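Local coordinates for protein alpha-fucosidase (Bifidobacterium bifidum, PDB 2EAB) that probably hydrolyses alpha-1,2-L-fucosidic linkages of glycans, releasing fucose, this chain being the catalytic part of a longer, calcium-binding glycoside hydrolase family 95 protein, at residues Ala33-Asn38 and Arg46-Thr51; Thr413-Asp418 and Asp759-Phe764. One frame throughout, in Å; residues are numbered along the deposited sequence.

Contact 1 comes first along the chain and closes before contact 2 opens. It joins the loop after strand 19-22 to helix 42-50, within the family 65-type N-terminal domain. Contact 2 lies within the family 95 catalytic domain. It brings together two loops more than 300 residues apart, one leading to strand 419-420 and the other to helix 767-780. The two centres are about 10 Å apart, and the contacts touch. Gln-48 of contact 1 probably receives a hydrogen bond from the backbone of Phe-764, and both Gln-48 and Ala-35 pack on Pro-763. The pair therefore ties the N-terminal domain to the catalytic domain.

Contact 1 of 2, residues Ala33-Asn38 and Arg46-Thr51; sequences ATAGGN and RWQQTT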
loop_
_atom_site.group_PDB
_atom_site.type_symbol
_atom_site.label_atom_id
_atom_site.label_comp_id
_atom_site.label_asym_id
_atom_site.label_seq_id
_atom_site.Cartn_x
_atom_site.Cartn_y
_atom_site.Cartn_z
ATOM N N ALA A 33 6.740 -6.063 -22.491
ATOM C CA ALA A 33 5.574 -6.553 -21.758
ATOM C C ALA A 33 4.350 -5.681 -22.049
ATOM O O ALA A 33 4.479 -4.564 -22.552
ATOM C CB ALA A 33 5.853 -6.617 -20.266
ATOM N N THR A 34 3.166 -6.200 -21.747
ATOM C CA THR A 34 1.915 -5.474 -21.969
ATOM C C THR A 34 1.991 -4.062 -21.397
ATOM O O THR A 34 2.317 -3.880 -20.223
ATOM C CB THR A 34 0.732 -6.215 -21.332
ATOM O OG1 THR A 34 0.716 -7.566 -21.806
ATOM C CG2 THR A 34 -0.586 -5.554 -21.694
ATOM N N ALA A 35 1.687 -3.077 -22.237
ATOM C CA ALA A 35 1.760 -1.667 -21.852
ATOM C C ALA A 35 0.598 -1.234 -20.963
ATOM O O ALA A 35 0.798 -0.555 -19.953
ATOM C CB ALA A 35 1.831 -0.787 -23.088
ATOM N N GLY A 36 -0.614 -1.625 -21.348
ATOM C CA GLY A 36 -1.816 -1.255 -20.609
ATOM C C GLY A 36 -2.346 0.114 -20.997
ATOM O O GLY A 36 -1.708 0.862 -21.749
ATOM N N GLY A 37 -3.528 0.437 -20.478
ATOM C CA GLY A 37 -4.179 1.715 -20.741
ATOM C C GLY A 37 -3.314 2.903 -20.365
ATOM O O GLY A 37 -2.592 2.868 -19.358
ATOM N N ASN A 38 -3.392 3.943 -21.199
ATOM C CA ASN A 38 -2.652 5.202 -21.038
ATOM C C ASN A 38 -1.165 5.148 -21.386
ATOM O O ASN A 38 -0.466 6.149 -21.259
ATOM C CB ASN A 38 -2.869 5.823 -19.647
ATOM C CG ASN A 38 -4.205 6.530 -19.526
ATOM O OD1 ASN A 38 -4.543 7.394 -20.337
ATOM N ND2 ASN A 38 -4.962 6.179 -18.502
ATOM N N ARG A 46 8.140 2.940 -22.124
ATOM C CA ARG A 46 9.530 2.682 -21.777
ATOM C C ARG A 46 9.805 3.108 -20.336
ATOM O O ARG A 46 10.459 2.381 -19.582
ATOM C CB ARG A 46 10.496 3.379 -22.744
ATOM C CG ARG A 46 11.964 2.981 -22.548
ATOM C CD ARG A 46 12.302 1.647 -23.210
ATOM N NE ARG A 46 12.224 1.711 -24.671
ATOM C CZ ARG A 46 12.339 0.659 -25.480
ATOM N NH1 ARG A 46 12.551 -0.557 -24.989
ATOM N NH2 ARG A 46 12.245 0.829 -26.791
ATOM N N TRP A 47 9.295 4.279 -19.955
ATOM C CA TRP A 47 9.458 4.777 -18.589
ATOM C C TRP A 47 9.041 3.722 -17.552
ATOM O O TRP A 47 9.803 3.396 -16.628
ATOM C CB TRP A 47 8.668 6.081 -18.364
ATOM C CG TRP A 47 8.682 6.466 -16.909
ATOM C CD1 TRP A 47 9.652 7.167 -16.259
ATOM C CD2 TRP A 47 7.707 6.114 -15.915
ATOM N NE1 TRP A 47 9.337 7.290 -14.924
ATOM C CE2 TRP A 47 8.151 6.647 -14.686
ATOM C CE3 TRP A 47 6.492 5.419 -15.948
ATOM C CZ2 TRP A 47 7.431 6.488 -13.496
ATOM C CZ3 TRP A 47 5.776 5.256 -14.765
ATOM C CH2 TRP A 47 6.250 5.792 -13.558
ATOM N N GLN A 48 7.831 3.191 -17.699
ATOM C CA GLN A 48 7.268 2.329 -16.653
ATOM C C GLN A 48 7.943 0.970 -16.567
ATOM O O GLN A 48 7.918 0.339 -15.510
ATOM C CB GLN A 48 5.755 2.147 -16.817
ATOM C CG GLN A 48 5.350 1.320 -18.021
ATOM C CD GLN A 48 3.885 0.953 -18.017
ATOM O OE1 GLN A 48 3.205 1.033 -16.989
ATOM N NE2 GLN A 48 3.391 0.523 -19.169
ATOM N N GLN A 49 8.545 0.519 -17.667
ATOM C CA GLN A 49 9.120 -0.828 -17.710
ATOM C C GLN A 49 10.606 -0.884 -17.380
ATOM O O GLN A 49 11.121 -1.954 -17.047
ATOM C CB GLN A 49 8.861 -1.499 -19.067
ATOM C CG GLN A 49 7.387 -1.625 -19.410
ATOM C CD GLN A 49 7.069 -2.753 -20.378
ATOM O OE1 GLN A 49 7.775 -3.768 -20.440
ATOM N NE2 GLN A 49 5.979 -2.594 -21.118
ATOM N N THR A 50 11.292 0.251 -17.473
ATOM C CA THR A 50 12.759 0.224 -17.510
ATOM C C THR A 50 13.506 1.154 -16.552
ATOM O O THR A 50 14.691 0.934 -16.308
ATOM C CB THR A 50 13.308 0.484 -18.943
ATOM O OG1 THR A 50 13.084 1.849 -19.293
ATOM C CG2 THR A 50 12.645 -0.414 -19.979
ATOM N N THR A 51 12.848 2.188 -16.027
ATOM C CA THR A 51 13.547 3.172 -15.203
ATOM C C THR A 51 13.606 2.755 -13.733
ATOM O O THR A 51 12.827 1.916 -13.282
ATOM C CB THR A 51 12.931 4.583 -15.341
ATOM O OG1 THR A 51 11.590 4.570 -14.833
ATOM C CG2 THR A 51 12.937 5.040 -16.801
#
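Gln-49 and Gln-48 reach from helix 42-50 to the loop 33-38 and grip its backbone with their amide ends. Gln-49 faces Ala-33 and makes two bonds to it. Gln-49 NE2 gives a hydrogen bond to Ala-33 O at 2.9 Å. This donor stands above the carbonyl plane, about 50° out of it, although the acceptor lies close to the plane of the Gln-49 amide. Gln-49 OE1 takes the second bond, from Ala-33 N at 3.2 Å. That N-H arrives in the plane of the side-chain carbonyl, on a lone pair, but the bond is bent, with 136° at the hydrogen. The same Gln-49 OE1 lies 3.4 Å from Ala-33 CB.

Gln-48 reaches Ala-35 with one bond. Its chi1 of 69° starts the side chain toward the loop, and the straight run beyond CG carries the amide across. Gln-48 NE2 donates a hydrogen bond to Ala-35 O at 2.9 Å. The bond lies in both the amide plane and the carbonyl plane, and it uses a lone pair. Gln-48 OE1 turns to another partner, the backbone N of Phe-764. Asn-45 OD1 accepts from NE2 of both glutamines.

The chemistry is that of side-chain amides bonding to backbone N-H and C=O groups of an irregular loop. Gln-49 uses both its donor and its acceptor on one residue, which should fix the rotation of its amide. Gln-48 splits its two ends between this loop and the catalytic region. Together with Asn-45 OD1 and Phe-764 N, these bonds probably satisfy much of the polar demand of the two buried amides.

Contact 2 of 2, residues Thr413-Asp418 and Asp759-Phe764; sequences TPWGSD and DYHAPF
Trp-415 and His-761 are brought together by their first torsions. In His-761, CG lies opposite the backbone N (chi1 180°), which puts one imidazole face where Trp-415 CH2 meets it. Trp-415 CG sits next to its own backbone N (chi1 -53°), and from there the indole edge reaches that face. The two rings form a T-shaped pair. The centroids of the Trp-415 six-membered ring and the His-761 ring are 5.1 Å apart, and the planes meet at 70°. Trp-415 CH2 leads the approach, 3.8 Å from His-761 ND1.

His-761 ND1 also donates to Ala-762 O at 2.9 Å. The oxygen lies near the imidazole plane, but the donor stands well above the carbonyl plane. This bond probably limits rotation of the imidazole. An alanine in place of His-761 would probably leave the Trp-415 edge without its aromatic face and Ala-762 O without this donor.

Pro-763 packs against Pro-414 and Trp-415. Pro-763 CD lies 3.9 Å from Trp-415 CZ3, and Pro-763 CG meets Pro-414 CG at 3.8 Å. The peptide bonds before Ala-762 and Pro-763 are both cis. The T-shaped pair and proline packing join two loops of the family 95 catalytic domain, an (alpha/alpha)6 barrel of the six-hairpin type.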
loop_
_atom_site.group_PDB
_atom_site.type_symbol
_atom_site.label_atom_id
_atom_site.label_comp_id
_atom_site.label_asym_id
_atom_site.label_seq_id
_atom_site.Cartn_x
_atom_site.Cartn_y
_atom_site.Cartn_z
ATOM N N THR A 413 -3.598 9.766 -17.026
ATOM C CA THR A 413 -2.941 8.921 -16.032
ATOM C C THR A 413 -3.927 7.856 -15.580
ATOM O O THR A 413 -5.042 8.188 -15.187
ATOM C CB THR A 413 -2.451 9.778 -14.861
ATOM O OG1 THR A 413 -1.434 10.663 -15.346
ATOM C CG2 THR A 413 -1.887 8.927 -13.733
ATOM N N PRO A 414 -3.526 6.568 -15.637
ATOM C CA PRO A 414 -4.489 5.496 -15.373
ATOM C C PRO A 414 -5.004 5.562 -13.944
ATOM O O PRO A 414 -4.212 5.601 -12.989
ATOM C CB PRO A 414 -3.673 4.220 -15.606
ATOM C CG PRO A 414 -2.256 4.631 -15.411
ATOM C CD PRO A 414 -2.179 6.035 -15.922
ATOM N N TRP A 415 -6.327 5.602 -13.810
ATOM C CA TRP A 415 -6.991 5.737 -12.509
ATOM C C TRP A 415 -6.468 6.937 -11.720
ATOM O O TRP A 415 -6.524 6.950 -10.490
ATOM C CB TRP A 415 -6.890 4.449 -11.675
ATOM C CG TRP A 415 -7.358 3.221 -12.387
ATOM C CD1 TRP A 415 -8.646 2.840 -12.611
ATOM C CD2 TRP A 415 -6.531 2.203 -12.968
ATOM N NE1 TRP A 415 -8.676 1.649 -13.306
ATOM C CE2 TRP A 415 -7.390 1.235 -13.533
ATOM C CE3 TRP A 415 -5.146 2.018 -13.064
ATOM C CZ2 TRP A 415 -6.907 0.094 -14.194
ATOM C CZ3 TRP A 415 -4.668 0.883 -13.722
ATOM C CH2 TRP A 415 -5.548 -0.064 -14.272
ATOM N N GLY A 416 -5.961 7.939 -12.439
ATOM C CA GLY A 416 -5.436 9.155 -11.827
ATOM C C GLY A 416 -4.235 8.984 -10.917
ATOM O O GLY A 416 -3.856 9.922 -10.225
ATOM N N SER A 417 -3.632 7.792 -10.921
ATOM C CA SER A 417 -2.599 7.413 -9.942
ATOM C C SER A 417 -3.045 7.819 -8.533
ATOM O O SER A 417 -2.282 8.385 -7.748
ATOM C CB SER A 417 -1.235 8.008 -10.307
ATOM O OG SER A 417 -0.218 7.474 -9.471
ATOM N N ASP A 418 -4.302 7.512 -8.236
ATOM C CA ASP A 418 -4.986 8.067 -7.077
ATOM C C ASP A 418 -4.867 7.193 -5.821
ATOM O O ASP A 418 -3.995 6.320 -5.727
ATOM C CB ASP A 418 -6.455 8.405 -7.435
ATOM C CG ASP A 418 -7.327 7.171 -7.661
ATOM O OD1 ASP A 418 -6.835 6.051 -7.438
ATOM O OD2 ASP A 418 -8.509 7.323 -8.044
ATOM N N ASP A 759 5.636 -3.965 -10.503
ATOM C CA ASP A 759 4.435 -4.769 -10.685
ATOM C C ASP A 759 3.545 -4.130 -11.735
ATOM O O ASP A 759 3.437 -2.898 -11.808
ATOM C CB ASP A 759 3.678 -4.869 -9.359
ATOM C CG ASP A 759 2.318 -5.524 -9.497
ATOM O OD1 ASP A 759 2.242 -6.764 -9.496
ATOM O OD2 ASP A 759 1.301 -4.789 -9.577
ATOM N N TYR A 760 2.889 -4.971 -12.524
ATOM C CA TYR A 760 1.965 -4.457 -13.510
ATOM C C TYR A 760 0.615 -5.139 -13.538
ATOM O O TYR A 760 0.473 -6.310 -13.178
ATOM C CB TYR A 760 2.605 -4.360 -14.899
ATOM C CG TYR A 760 2.808 -5.630 -15.705
ATOM C CD1 TYR A 760 1.774 -6.169 -16.470
ATOM C CD2 TYR A 760 4.062 -6.241 -15.777
ATOM C CE1 TYR A 760 1.972 -7.302 -17.259
ATOM C CE2 TYR A 760 4.269 -7.370 -16.571
ATOM C CZ TYR A 760 3.218 -7.893 -17.301
ATOM O OH TYR A 760 3.394 -9.004 -18.098
ATOM N N HIS A 761 -0.363 -4.353 -13.976
ATOM C CA HIS A 761 -1.758 -4.746 -14.057
ATOM C C HIS A 761 -2.184 -5.344 -15.425
ATOM O O HIS A 761 -2.982 -6.270 -15.424
ATOM C CB HIS A 761 -2.634 -3.554 -13.621
ATOM C CG HIS A 761 -4.108 -3.807 -13.658
ATOM N ND1 HIS A 761 -4.851 -3.711 -14.816
ATOM C CD2 HIS A 761 -4.989 -4.093 -12.669
ATOM C CE1 HIS A 761 -6.120 -3.955 -14.542
ATOM N NE2 HIS A 761 -6.232 -4.186 -13.246
ATOM N N ALA A 762 -1.728 -4.860 -16.591
ATOM C CA ALA A 762 -0.966 -3.640 -16.846
ATOM C C ALA A 762 -1.905 -2.430 -16.770
ATOM O O ALA A 762 -3.126 -2.593 -16.813
ATOM C CB ALA A 762 -0.346 -3.728 -18.239
ATOM N N PRO A 763 -1.353 -1.205 -16.669
ATOM C CA PRO A 763 0.044 -0.798 -16.624
ATOM C C PRO A 763 0.646 -0.952 -15.223
ATOM O O PRO A 763 0.069 -1.634 -14.365
ATOM C CB PRO A 763 -0.036 0.674 -17.024
ATOM C CG PRO A 763 -1.319 1.125 -16.416
ATOM C CD PRO A 763 -2.258 -0.038 -16.613
ATOM N N PHE A 764 1.801 -0.332 -15.008
ATOM C CA PHE A 764 2.446 -0.305 -13.695
ATOM C C PHE A 764 1.449 0.085 -12.616
ATOM O O PHE A 764 0.778 1.116 -12.734
ATOM C CB PHE A 764 3.616 0.689 -13.716
ATOM C CG PHE A 764 4.069 1.170 -12.351
ATOM C CD1 PHE A 764 4.371 0.283 -11.320
ATOM C CD2 PHE A 764 4.244 2.527 -12.129
ATOM C CE1 PHE A 764 4.807 0.757 -10.076
ATOM C CE2 PHE A 764 4.689 3.006 -10.900
ATOM C CZ PHE A 764 4.966 2.121 -9.869
#